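Side-chain contacts in ribonucleoside-diphosphate reductase, alpha chain (Actinobacillus ureae ATCC 25976, PDB 6DQX), which is the catalytic subunit of a class Id ribonucleotide reductase and probably reduces ribonucleoside diphosphates to the deoxy forms: residues I278-P281 and S287-C290; R99-S104 and K328-L333; Y356-N361 and E492-F497; S221-D226 and A542-L547; I198-N203 and L237-E242. All coordinates share one frame; numbering follows the deposited sequence.

Contact 1: I278-P281 and S287-C290; sequences IMLP and SFVC
Leu280 and Phe288 meet at their roots, CB of Leu280 lying 3.6 Å from CB of Phe288, and the two side chains then part obliquely. The carbonyl of the same leucine supplies a second touch, since Leu280 O comes within 3.4 Å of Phe288 CD2, while Pro281 O lies close to the plane of the ring, at its edge. Farther along the ring, Ile278 rests its CG2 branch 3.7 Å from Phe288 CE1 and sends its other branch elsewhere: CD1 stands 4.1 Å from Cys290 CB, and Leu280 CD1 reaches that same carbon at an equal distance. One short run of chain thus serves two neighbours on the strand, Phe288 and Cys290, whose intervening Val289 turns its side chain away. The benzyl group reaches the loop because its CG sits between the backbone N and the carbonyl carbon, chi1 67°. What meets here is hydrocarbon, two carbonyl oxygens at an aromatic ring and a thiol-bearing CB, all of it buried. Around this first shell, Ile278 is held by Ser272 and Asn273 through its backbone, and Gln518 bonds to Met279 N. The loop therefore folds back on the start of strand 288-296, with Phe339 of helix 334-343 packing on both Leu280 and Phe288, Tyr262 of helix 260-264 beside Leu280 and Pro281, and strand 105-109 pairing alongside in the central sheet of the reductase barrel domain.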
# COMPACT_ATOMS: atom_id res chain seq x y z
N ILE A 278 23.53 -9.00 3.59
CA ILE A 278 22.80 -10.19 4.04
C ILE A 278 22.64 -11.18 2.90
O ILE A 278 22.47 -10.80 1.74
CB ILE A 278 21.41 -9.77 4.61
CG1 ILE A 278 21.62 -8.86 5.84
CG2 ILE A 278 20.56 -10.99 4.96
CD1 ILE A 278 22.24 -9.55 7.05
N MET A 279 22.72 -12.47 3.24
CA MET A 279 22.62 -13.57 2.25
C MET A 279 21.79 -14.69 2.86
O MET A 279 22.33 -15.71 3.31
CB MET A 279 24.02 -14.08 1.85
CG MET A 279 24.92 -13.00 1.28
SD MET A 279 24.45 -12.64 -0.40
CE MET A 279 24.98 -10.95 -0.63
N LEU A 280 20.47 -14.48 2.88
CA LEU A 280 19.56 -15.41 3.55
C LEU A 280 18.37 -15.70 2.62
O LEU A 280 18.05 -14.88 1.75
CB LEU A 280 19.05 -14.85 4.86
CG LEU A 280 20.10 -14.55 5.92
CD1 LEU A 280 19.48 -13.79 7.08
CD2 LEU A 280 20.73 -15.86 6.41
N PRO A 281 17.77 -16.89 2.78
CA PRO A 281 16.69 -17.31 1.89
C PRO A 281 15.35 -16.72 2.33
O PRO A 281 15.06 -16.69 3.54
CB PRO A 281 16.68 -18.83 2.05
CG PRO A 281 17.18 -19.08 3.42
CD PRO A 281 18.23 -18.01 3.61
N SER A 287 10.17 -14.67 5.63
CA SER A 287 10.87 -13.40 5.30
C SER A 287 12.13 -13.38 6.19
O SER A 287 12.04 -13.55 7.41
CB SER A 287 9.99 -12.21 5.60
OG SER A 287 8.89 -12.24 4.72
N PHE A 288 13.30 -13.22 5.59
CA PHE A 288 14.53 -13.24 6.40
C PHE A 288 14.61 -12.04 7.32
O PHE A 288 14.19 -10.93 6.96
CB PHE A 288 15.79 -13.46 5.57
CG PHE A 288 16.16 -12.33 4.62
CD1 PHE A 288 16.67 -11.13 5.09
CD2 PHE A 288 16.08 -12.52 3.25
CE1 PHE A 288 17.06 -10.12 4.18
CE2 PHE A 288 16.47 -11.53 2.36
CZ PHE A 288 16.94 -10.34 2.82
N VAL A 289 15.11 -12.29 8.53
CA VAL A 289 15.52 -11.26 9.46
C VAL A 289 16.86 -11.66 10.06
O VAL A 289 17.21 -12.84 10.10
CB VAL A 289 14.48 -11.01 10.57
CG1 VAL A 289 13.19 -10.47 9.98
CG2 VAL A 289 14.16 -12.28 11.35
N CYS A 290 17.56 -10.67 10.60
CA CYS A 290 18.88 -10.91 11.19
C CYS A 290 19.19 -9.76 12.15
O CYS A 290 18.61 -8.69 12.04
CB CYS A 290 19.92 -10.96 10.07
SG CYS A 290 21.50 -11.70 10.52

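Contact 2: R99-S104 and K328-L333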
# COMPACT_ATOMS: atom_id res chain seq x y z
N ARG A 99 9.23 -1.17 23.38
CA ARG A 99 9.14 -0.57 22.06
C ARG A 99 9.94 -1.33 21.00
O ARG A 99 10.93 -2.01 21.32
CB ARG A 99 9.57 0.90 22.08
CG ARG A 99 11.03 1.19 22.39
CD ARG A 99 11.35 2.65 22.16
NE ARG A 99 12.77 2.96 22.29
CZ ARG A 99 13.31 4.18 22.16
NH1 ARG A 99 12.54 5.23 21.88
NH2 ARG A 99 14.62 4.35 22.29
N GLY A 100 9.49 -1.22 19.75
CA GLY A 100 10.28 -1.62 18.58
C GLY A 100 10.71 -3.08 18.51
O GLY A 100 10.13 -3.97 19.16
N LEU A 101 11.72 -3.30 17.68
CA LEU A 101 12.31 -4.62 17.49
C LEU A 101 13.82 -4.44 17.38
O LEU A 101 14.30 -3.39 16.94
CB LEU A 101 11.78 -5.29 16.22
CG LEU A 101 10.29 -5.67 16.20
CD1 LEU A 101 9.85 -6.07 14.82
CD2 LEU A 101 10.01 -6.79 17.21
N PRO A 102 14.58 -5.47 17.75
CA PRO A 102 16.06 -5.37 17.73
C PRO A 102 16.73 -5.89 16.45
O PRO A 102 17.97 -6.03 16.44
CB PRO A 102 16.43 -6.22 18.96
CG PRO A 102 15.47 -7.35 18.86
CD PRO A 102 14.15 -6.70 18.44
N ILE A 103 15.97 -6.15 15.38
CA ILE A 103 16.50 -6.68 14.11
C ILE A 103 16.97 -5.54 13.20
O ILE A 103 16.49 -4.42 13.32
CB ILE A 103 15.51 -7.61 13.36
CG1 ILE A 103 14.13 -6.95 13.19
CG2 ILE A 103 15.36 -8.95 14.10
CD1 ILE A 103 13.27 -7.51 12.08
N SER A 104 17.91 -5.84 12.31
CA SER A 104 18.54 -4.85 11.37
C SER A 104 18.27 -5.11 9.88
O SER A 104 18.78 -4.38 9.02
CB SER A 104 20.07 -4.79 11.63
OG SER A 104 20.33 -4.10 12.85
N LYS A 328 5.81 -12.82 17.98
CA LYS A 328 4.89 -13.95 17.94
C LYS A 328 3.42 -13.54 17.82
O LYS A 328 2.62 -14.30 17.31
CB LYS A 328 5.05 -14.84 19.19
CG LYS A 328 4.43 -14.27 20.45
CD LYS A 328 4.72 -15.14 21.68
CE LYS A 328 4.12 -14.47 22.91
NZ LYS A 328 4.47 -15.15 24.18
N ASP A 329 3.09 -12.35 18.31
CA ASP A 329 1.71 -11.85 18.28
C ASP A 329 1.65 -10.50 17.56
O ASP A 329 0.71 -9.73 17.78
CB ASP A 329 1.17 -11.74 19.71
CG ASP A 329 2.11 -10.96 20.65
OD1 ASP A 329 3.16 -10.44 20.19
OD2 ASP A 329 1.81 -10.90 21.86
N MET A 330 2.63 -10.22 16.70
CA MET A 330 2.66 -8.93 16.01
C MET A 330 1.98 -9.08 14.67
O MET A 330 2.39 -9.93 13.83
CB MET A 330 4.06 -8.34 15.87
CG MET A 330 4.46 -7.58 17.12
SD MET A 330 6.17 -7.03 17.19
CE MET A 330 6.09 -5.70 16.01
N PRO A 331 0.93 -8.28 14.46
CA PRO A 331 0.22 -8.40 13.19
C PRO A 331 1.17 -8.19 12.03
O PRO A 331 1.97 -7.23 12.09
CB PRO A 331 -0.82 -7.28 13.24
CG PRO A 331 -0.40 -6.34 14.33
CD PRO A 331 0.50 -7.10 15.25
N PHE A 332 1.09 -9.12 11.05
CA PHE A 332 1.69 -9.09 9.71
C PHE A 332 3.15 -9.58 9.63
O PHE A 332 3.68 -9.73 8.54
CB PHE A 332 1.59 -7.70 9.05
CG PHE A 332 0.18 -7.27 8.79
CD1 PHE A 332 -0.64 -8.01 7.96
CD2 PHE A 332 -0.33 -6.10 9.35
CE1 PHE A 332 -1.94 -7.62 7.70
CE2 PHE A 332 -1.63 -5.69 9.08
CZ PHE A 332 -2.43 -6.45 8.25
N LEU A 333 3.74 -9.87 10.78
CA LEU A 333 5.14 -10.33 10.85
C LEU A 333 5.28 -11.87 10.97
O LEU A 333 6.38 -12.37 11.30
CB LEU A 333 5.81 -9.62 12.01
CG LEU A 333 5.81 -8.08 11.97
CD1 LEU A 333 6.78 -7.56 13.01
CD2 LEU A 333 6.12 -7.52 10.60
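Leu101 faces Met330 and Leu333 across two irregular stretches of chain, whose closest alpha carbons, those of Leu101 and Met330, are 10.7 Å apart. Neither 99-104 nor 328-333 forms helix or strand. The first is nearly extended at Leu101, after a positive phi at Gly100; the second folds into a type II beta turn from Met330 to Leu333, closed by a weak bond of 3.3 Å from Leu333 N to Met330 O. This turn brings both its end residues to bear on one leucine and leaves Leu333 as the N-cap residue of the helix that follows. With the backbones so far apart, side-chain ends bridge the gap. The two methyls of Leu101 divide the work: CD2 approaches the sulfur, Met330 SD, at 3.8 Å, and CD1 meets Leu333 CD1 at 3.9 Å, tip to tip in both pairs. CD1 is touched by Met330 as well, because the methionine chain bends at its last torsion, chi3 73°, which swings CE round to 4.0 Å from Leu101 CD1. Thioether and isobutyl groups form a small apolar joint, in which Leu101 and Leu333 are buried and Met330 is partly exposed. Pro331 and Phe332, at the corners of the turn, pack on His115 and Val119 of the second subunit. Ile130 of helix 114-130 packs against both Leu101 and Met330, while Lys326 near the end of helix 308-327 lies on Leu101 and bonds to Gly100 O. The contact joins the approach to strand 105-109 with the connection between helices 308-327 and 334-343.

Contact 3: Y356-N361 and E492-F497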
# COMPACT_ATOMS: atom_id res chain seq x y z
N TYR A 356 42.93 -0.50 12.56
CA TYR A 356 43.90 -1.52 12.94
C TYR A 356 45.16 -1.43 12.06
O TYR A 356 46.28 -1.48 12.59
CB TYR A 356 43.28 -2.91 12.85
CG TYR A 356 44.26 -4.01 13.14
CD1 TYR A 356 44.63 -4.30 14.44
CD2 TYR A 356 44.86 -4.72 12.11
CE1 TYR A 356 45.55 -5.29 14.72
CE2 TYR A 356 45.78 -5.72 12.38
CZ TYR A 356 46.13 -6.00 13.70
OH TYR A 356 47.05 -6.99 13.99
N LEU A 357 44.98 -1.30 10.75
CA LEU A 357 46.14 -1.24 9.85
C LEU A 357 46.99 -0.02 10.15
O LEU A 357 48.23 -0.14 10.24
CB LEU A 357 45.73 -1.24 8.39
CG LEU A 357 45.06 -2.54 7.94
CD1 LEU A 357 44.66 -2.40 6.50
CD2 LEU A 357 45.95 -3.76 8.14
N GLN A 358 46.35 1.12 10.37
CA GLN A 358 47.10 2.34 10.68
C GLN A 358 47.79 2.30 12.03
O GLN A 358 48.92 2.82 12.16
CB GLN A 358 46.23 3.59 10.52
CG GLN A 358 45.96 3.90 9.06
CD GLN A 358 45.09 5.13 8.87
OE1 GLN A 358 44.44 5.57 9.80
NE2 GLN A 358 45.07 5.68 7.66
N ALA A 359 47.18 1.66 13.02
CA ALA A 359 47.81 1.51 14.33
C ALA A 359 49.09 0.68 14.23
O ALA A 359 49.96 0.80 15.10
CB ALA A 359 46.87 0.86 15.33
N ASN A 360 49.17 -0.18 13.23
CA ASN A 360 50.35 -1.03 12.96
C ASN A 360 51.25 -0.55 11.84
O ASN A 360 52.15 -1.28 11.42
CB ASN A 360 49.87 -2.46 12.71
CG ASN A 360 49.39 -3.11 13.98
OD1 ASN A 360 50.20 -3.68 14.72
ND2 ASN A 360 48.09 -3.01 14.27
N ASN A 361 51.04 0.68 11.39
CA ASN A 361 51.79 1.28 10.32
C ASN A 361 51.80 0.44 9.04
O ASN A 361 52.81 0.28 8.37
CB ASN A 361 53.22 1.58 10.79
CG ASN A 361 53.89 2.61 9.93
OD1 ASN A 361 53.28 3.60 9.55
ND2 ASN A 361 55.17 2.39 9.61
N GLU A 492 51.93 6.61 2.11
CA GLU A 492 51.21 5.37 1.75
C GLU A 492 50.24 4.95 2.86
O GLU A 492 49.08 4.61 2.57
CB GLU A 492 52.17 4.21 1.42
CG GLU A 492 52.56 4.08 -0.04
CD GLU A 492 51.47 3.49 -0.94
OE1 GLU A 492 50.50 2.85 -0.44
OE2 GLU A 492 51.59 3.65 -2.17
N VAL A 493 50.68 5.02 4.11
CA VAL A 493 49.86 4.58 5.24
C VAL A 493 48.61 5.46 5.40
O VAL A 493 47.57 4.96 5.81
CB VAL A 493 50.68 4.51 6.55
CG1 VAL A 493 49.80 4.27 7.76
CG2 VAL A 493 51.73 3.40 6.46
N PHE A 494 48.71 6.75 5.02
CA PHE A 494 47.61 7.70 5.18
C PHE A 494 46.92 8.14 3.88
O PHE A 494 46.25 9.18 3.86
CB PHE A 494 48.10 8.90 6.03
CG PHE A 494 48.50 8.49 7.41
CD1 PHE A 494 47.55 8.14 8.33
CD2 PHE A 494 49.85 8.38 7.76
CE1 PHE A 494 47.89 7.72 9.60
CE2 PHE A 494 50.20 7.96 9.03
CZ PHE A 494 49.23 7.62 9.95
N LYS A 495 47.05 7.35 2.81
CA LYS A 495 46.22 7.55 1.64
C LYS A 495 44.73 7.54 2.04
O LYS A 495 44.31 6.76 2.92
CB LYS A 495 46.44 6.48 0.58
CG LYS A 495 47.68 6.63 -0.27
CD LYS A 495 47.68 5.52 -1.32
CE LYS A 495 49.02 5.37 -1.98
NZ LYS A 495 49.21 6.32 -3.09
N THR A 496 43.96 8.40 1.39
CA THR A 496 42.49 8.47 1.55
C THR A 496 41.81 7.37 0.74
O THR A 496 42.43 6.79 -0.15
CB THR A 496 41.97 9.82 1.02
OG1 THR A 496 42.31 9.95 -0.37
CG2 THR A 496 42.58 10.97 1.78
N PHE A 497 40.53 7.12 0.99
CA PHE A 497 39.72 6.15 0.22
C PHE A 497 39.88 6.43 -1.29
O PHE A 497 40.15 5.51 -2.09
CB PHE A 497 38.24 6.27 0.64
CG PHE A 497 37.33 5.12 0.20
CD1 PHE A 497 37.73 4.07 -0.62
CD2 PHE A 497 36.01 5.13 0.64
CE1 PHE A 497 36.85 3.05 -0.97
CE2 PHE A 497 35.12 4.13 0.28
CZ PHE A 497 35.53 3.08 -0.53
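A glutamine amide bridges two helix ends here: Gln358, in the last turn of helix 353-359, donates through NE2 to the backbone oxygen of Val493, the last residue of helix 488-493. The first helix finishes in a Schellman motif, with Asn361 at positive phi as its C-prime residue and Asn361 N bonded to Gln358 O, and this places the asparagine opposite Val493. The hydrogen bond measures 3.2 Å from Gln358 NE2 to Val493 O, with an N-H...O angle of 153°, and the donor is tilted out of the carbonyl plane. Gln358 reaches that far because its chain runs extended beyond CG, chi2 180°, sliding past Val493 in the opposite direction. Its amide also lies obliquely by the ring of Phe494, the two planes 51° apart, and NE2 is 3.6 Å from Phe494 CD1. The other end of the amide is held as well, since OE1 accepts from Asn452 ND2; bonds at both ends should fix the flip of this buried group. Phe454 and Leu455 of helix 453-461 pack on Gln358 and Phe494 respectively, setting a third helix against the junction of the two helix ends. Asn361 crosses Val493 at about a right angle, and its carboxamide oxygen makes a van der Waals contact with a methyl: Asn361 OD1 lies 3.5 Å from Val493 CG2.

Contact 4: S221-D226 and A542-L547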
# COMPACT_ATOMS: atom_id res chain seq x y z
N SER A 221 27.78 -14.65 -21.33
CA SER A 221 27.16 -14.34 -22.62
C SER A 221 27.48 -12.91 -23.04
O SER A 221 27.82 -12.69 -24.20
CB SER A 221 25.64 -14.58 -22.56
OG SER A 221 25.01 -14.29 -23.80
N MET A 222 27.38 -11.96 -22.11
CA MET A 222 27.74 -10.55 -22.33
C MET A 222 29.22 -10.38 -22.74
O MET A 222 29.55 -9.65 -23.70
CB MET A 222 27.47 -9.75 -21.06
CG MET A 222 27.53 -8.24 -21.19
SD MET A 222 29.15 -7.47 -21.14
CE MET A 222 29.66 -7.76 -19.44
N LYS A 223 30.11 -11.03 -21.99
CA LYS A 223 31.55 -10.96 -22.26
C LYS A 223 31.93 -11.60 -23.61
O LYS A 223 32.78 -11.07 -24.33
CB LYS A 223 32.36 -11.58 -21.12
CG LYS A 223 32.33 -10.74 -19.85
CD LYS A 223 33.25 -11.27 -18.76
CE LYS A 223 32.76 -12.56 -18.13
NZ LYS A 223 33.81 -13.15 -17.24
N ALA A 224 31.27 -12.70 -23.95
CA ALA A 224 31.44 -13.35 -25.25
C ALA A 224 30.86 -12.58 -26.47
O ALA A 224 31.00 -13.04 -27.60
CB ALA A 224 30.88 -14.77 -25.21
N GLY A 225 30.20 -11.44 -26.24
CA GLY A 225 29.86 -10.48 -27.29
C GLY A 225 28.40 -10.20 -27.58
O GLY A 225 28.11 -9.43 -28.49
N ASP A 226 27.46 -10.80 -26.83
CA ASP A 226 26.03 -10.59 -27.09
C ASP A 226 25.70 -9.09 -27.07
O ASP A 226 25.91 -8.44 -26.05
CB ASP A 226 25.18 -11.32 -26.05
CG ASP A 226 23.69 -11.25 -26.35
OD1 ASP A 226 23.11 -10.14 -26.31
OD2 ASP A 226 23.11 -12.31 -26.62
N ALA A 542 35.08 -8.38 -9.84
CA ALA A 542 34.34 -8.63 -8.60
C ALA A 542 33.57 -9.93 -8.67
O ALA A 542 33.68 -10.78 -7.77
CB ALA A 542 33.40 -7.47 -8.27
N GLU A 543 32.80 -10.12 -9.75
CA GLU A 543 32.06 -11.36 -9.95
C GLU A 543 33.00 -12.55 -10.11
O GLU A 543 32.75 -13.62 -9.53
CB GLU A 543 31.13 -11.31 -11.17
CG GLU A 543 30.28 -12.58 -11.32
CD GLU A 543 30.84 -13.64 -12.25
OE1 GLU A 543 30.30 -14.77 -12.26
OE2 GLU A 543 31.82 -13.38 -12.98
N GLU A 544 34.05 -12.39 -10.91
CA GLU A 544 35.01 -13.50 -11.13
C GLU A 544 35.67 -13.97 -9.83
O GLU A 544 35.87 -15.16 -9.64
CB GLU A 544 36.10 -13.12 -12.13
CG GLU A 544 35.67 -13.22 -13.57
CD GLU A 544 36.64 -12.53 -14.52
OE1 GLU A 544 37.87 -12.62 -14.26
OE2 GLU A 544 36.17 -11.90 -15.51
N LEU A 545 35.98 -13.03 -8.95
CA LEU A 545 36.62 -13.36 -7.68
C LEU A 545 35.69 -13.90 -6.59
O LEU A 545 36.15 -14.30 -5.55
CB LEU A 545 37.41 -12.16 -7.17
CG LEU A 545 38.63 -11.78 -8.01
CD1 LEU A 545 39.36 -10.61 -7.40
CD2 LEU A 545 39.58 -12.97 -8.19
N GLY A 546 34.37 -13.93 -6.85
CA GLY A 546 33.40 -14.55 -5.96
C GLY A 546 32.64 -13.61 -5.04
O GLY A 546 31.96 -14.10 -4.14
N LEU A 547 32.76 -12.29 -5.23
CA LEU A 547 32.00 -11.32 -4.41
C LEU A 547 30.52 -11.57 -4.64
O LEU A 547 30.10 -11.89 -5.76
CB LEU A 547 32.32 -9.86 -4.74
CG LEU A 547 33.45 -9.23 -3.93
CD1 LEU A 547 34.72 -9.97 -4.22
CD2 LEU A 547 33.60 -7.75 -4.20
O HOH W 1 32.78 -11.65 -14.61
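Two helix C-termini, each finished by a Schellman motif with a glycine at positive phi, are linked by a salt bridge at the surface of the reductase. Gly225 closes helix 216-223, its N bonding back to Met222 O. At the end of helix 532-544, Gly546 plays the same part, with its N bonded to Glu543 O. The alpha carbons of Lys223 and Glu544 remain 11.9 Å apart, so long side chains must span the gap. Lys223 turns at its third torsion, chi3 -71°, and crosses obliquely to the extended chain of Glu544, whose OE2 lies 3.2 Å from Lys223 NZ; the hydrogen bond within this ion pair is weak. The stronger partner of the ammonium is Glu220, one turn back on the lysine's own helix, which forms a salt bridge with NZ and leaves Glu544 as the weaker one across the contact. Leu540 of helix 532-544 packs on the lysine chain and on Met222. The adjacent Glu543, whose OE1 accepts from His216, is met indirectly: a water takes a hydrogen bond from Lys223 NZ at 3.2 Å and donates one to Glu543 OE2 at 2.6 Å.

Contact 5: I198-N203 and L237-E242; sequences IHTEGN and LQRKTE
Thr200 and Arg239 cross at about a right angle, the methyl of the threonine set over one face of the guanidinium group. Thr200 CG2 stands 3.3 Å above that plane, displaced toward its rim, and is 3.5 Å from Arg239 NH1. The methyl is presented because OG1 takes the position between backbone N and carbonyl carbon, chi1 63°, where it bonds to Asp197 O. Arg239, on helix 227-243, bends at both chi2 and chi3, folding its head round to the loop and back toward its own helix. There Arg239 NH2 forms a salt bridge of 2.9 Å with Glu242 OE1. NH1 instead points to the loop backbone and makes a weak bond of 3.4 Å to Ile198 O, bent to 134° at the hydrogen. A water supplements it: lying in the guanidinium plane at the edge, it accepts from Arg239 NE at 3.0 Å and donates to Ile198 O at 2.7 Å. The polar link between the helix and the loop, which leads on through a type II turn at Thr200-Asn203 to strand 209-213, is thus part direct and weak, part through water. Glu242, the water at NE and the methyl on the face probably together hold the guanidinium's orientation.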
# COMPACT_ATOMS: atom_id res chain seq x y z
N ILE A 198 14.69 4.02 -12.58
CA ILE A 198 14.43 4.44 -11.21
C ILE A 198 15.35 5.62 -10.83
O ILE A 198 16.50 5.61 -11.20
CB ILE A 198 14.62 3.24 -10.23
CG1 ILE A 198 13.39 2.33 -10.31
CG2 ILE A 198 14.85 3.73 -8.81
CD1 ILE A 198 13.45 1.06 -9.48
N HIS A 199 14.80 6.61 -10.14
CA HIS A 199 15.50 7.86 -9.73
C HIS A 199 15.72 8.94 -10.84
O HIS A 199 16.09 10.07 -10.51
CB HIS A 199 16.83 7.57 -8.99
CG HIS A 199 16.66 6.90 -7.66
ND1 HIS A 199 17.69 6.78 -6.76
CD2 HIS A 199 15.58 6.34 -7.07
CE1 HIS A 199 17.26 6.14 -5.68
NE2 HIS A 199 15.98 5.86 -5.84
N THR A 200 15.47 8.62 -12.11
CA THR A 200 15.58 9.64 -13.20
C THR A 200 14.48 10.68 -13.10
O THR A 200 13.44 10.44 -12.48
CB THR A 200 15.50 9.02 -14.61
OG1 THR A 200 14.22 8.40 -14.81
CG2 THR A 200 16.61 8.02 -14.82
N GLU A 201 14.70 11.82 -13.76
CA GLU A 201 13.80 12.96 -13.67
C GLU A 201 12.35 12.58 -13.97
O GLU A 201 12.07 11.99 -14.99
CB GLU A 201 14.25 14.06 -14.65
CG GLU A 201 13.63 15.41 -14.39
CD GLU A 201 13.81 16.38 -15.56
OE1 GLU A 201 14.64 16.12 -16.47
OE2 GLU A 201 13.10 17.40 -15.55
N GLY A 202 11.42 12.90 -13.06
CA GLY A 202 10.00 12.57 -13.25
C GLY A 202 9.57 11.11 -13.07
O GLY A 202 8.36 10.84 -13.01
N ASN A 203 10.52 10.17 -12.97
CA ASN A 203 10.20 8.73 -12.84
C ASN A 203 9.36 8.57 -11.59
O ASN A 203 9.57 9.28 -10.61
CB ASN A 203 11.49 7.88 -12.82
CG ASN A 203 11.22 6.38 -12.75
OD1 ASN A 203 11.04 5.81 -11.66
ND2 ASN A 203 11.24 5.71 -13.92
N LEU A 237 25.86 0.26 -15.82
CA LEU A 237 27.09 0.97 -15.40
C LEU A 237 26.94 2.49 -15.48
O LEU A 237 27.43 3.20 -14.60
CB LEU A 237 28.32 0.54 -16.23
CG LEU A 237 28.77 -0.92 -16.27
CD1 LEU A 237 30.08 -1.02 -17.04
CD2 LEU A 237 28.92 -1.52 -14.88
N GLN A 238 26.28 2.98 -16.53
CA GLN A 238 25.98 4.42 -16.66
C GLN A 238 25.12 4.91 -15.50
O GLN A 238 25.40 5.93 -14.90
CB GLN A 238 25.28 4.73 -17.99
CG GLN A 238 25.16 6.22 -18.34
CD GLN A 238 24.18 6.51 -19.48
OE1 GLN A 238 23.55 5.60 -20.04
NE2 GLN A 238 24.05 7.79 -19.84
N ARG A 239 24.07 4.15 -15.17
CA ARG A 239 23.20 4.48 -14.03
C ARG A 239 23.96 4.52 -12.69
O ARG A 239 23.73 5.39 -11.85
CB ARG A 239 22.04 3.47 -13.96
CG ARG A 239 21.09 3.47 -15.17
CD ARG A 239 20.46 4.84 -15.42
NE ARG A 239 19.88 5.39 -14.19
CZ ARG A 239 19.77 6.68 -13.87
NH1 ARG A 239 19.21 7.02 -12.71
NH2 ARG A 239 20.22 7.65 -14.69
N LYS A 240 24.89 3.59 -12.51
CA LYS A 240 25.66 3.48 -11.27
C LYS A 240 26.68 4.62 -11.09
O LYS A 240 26.92 5.10 -9.97
CB LYS A 240 26.35 2.12 -11.24
CG LYS A 240 26.68 1.66 -9.84
CD LYS A 240 26.91 0.15 -9.80
CE LYS A 240 27.31 -0.25 -8.40
NZ LYS A 240 26.36 0.20 -7.37
N THR A 241 27.27 5.06 -12.20
CA THR A 241 28.13 6.25 -12.16
C THR A 241 27.31 7.49 -11.79
O THR A 241 27.69 8.25 -10.90
CB THR A 241 28.90 6.41 -13.49
OG1 THR A 241 29.71 5.25 -13.69
CG2 THR A 241 29.80 7.65 -13.47
N GLU A 242 26.17 7.65 -12.43
CA GLU A 242 25.28 8.80 -12.20
C GLU A 242 24.64 8.85 -10.82
O GLU A 242 24.53 9.93 -10.25
CB GLU A 242 24.20 8.85 -13.28
CG GLU A 242 24.79 9.13 -14.66
CD GLU A 242 23.81 9.01 -15.81
OE1 GLU A 242 22.86 8.18 -15.76
OE2 GLU A 242 24.02 9.76 -16.80
O HOH W 2 18.65 4.04 -11.81

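How the contacts relate
Among the five contacts the purely apolar ones are buried, while the charged ones lie nearer the surface. Contacts 1 and 2 are apolar and lie on the same side of the chain's centre; they touch, Val289 packing on Ile103 and Cys290 O probably bonding to Ser104 N, so the strand start of contact 1 lies beside the end of the 99-104 loop of contact 2. Contact 3, on the opposite side from both, is also buried but depends on a hydrogen bond from a side-chain amide to a helix-end carbonyl. Contact 4 is at the surface and contact 5 partly buried; both use long cationic side chains and a bridging water. Their helices 216-223 and 227-243 are successive in the chain, and the nearest atoms of the two contacts are about 7 Å apart.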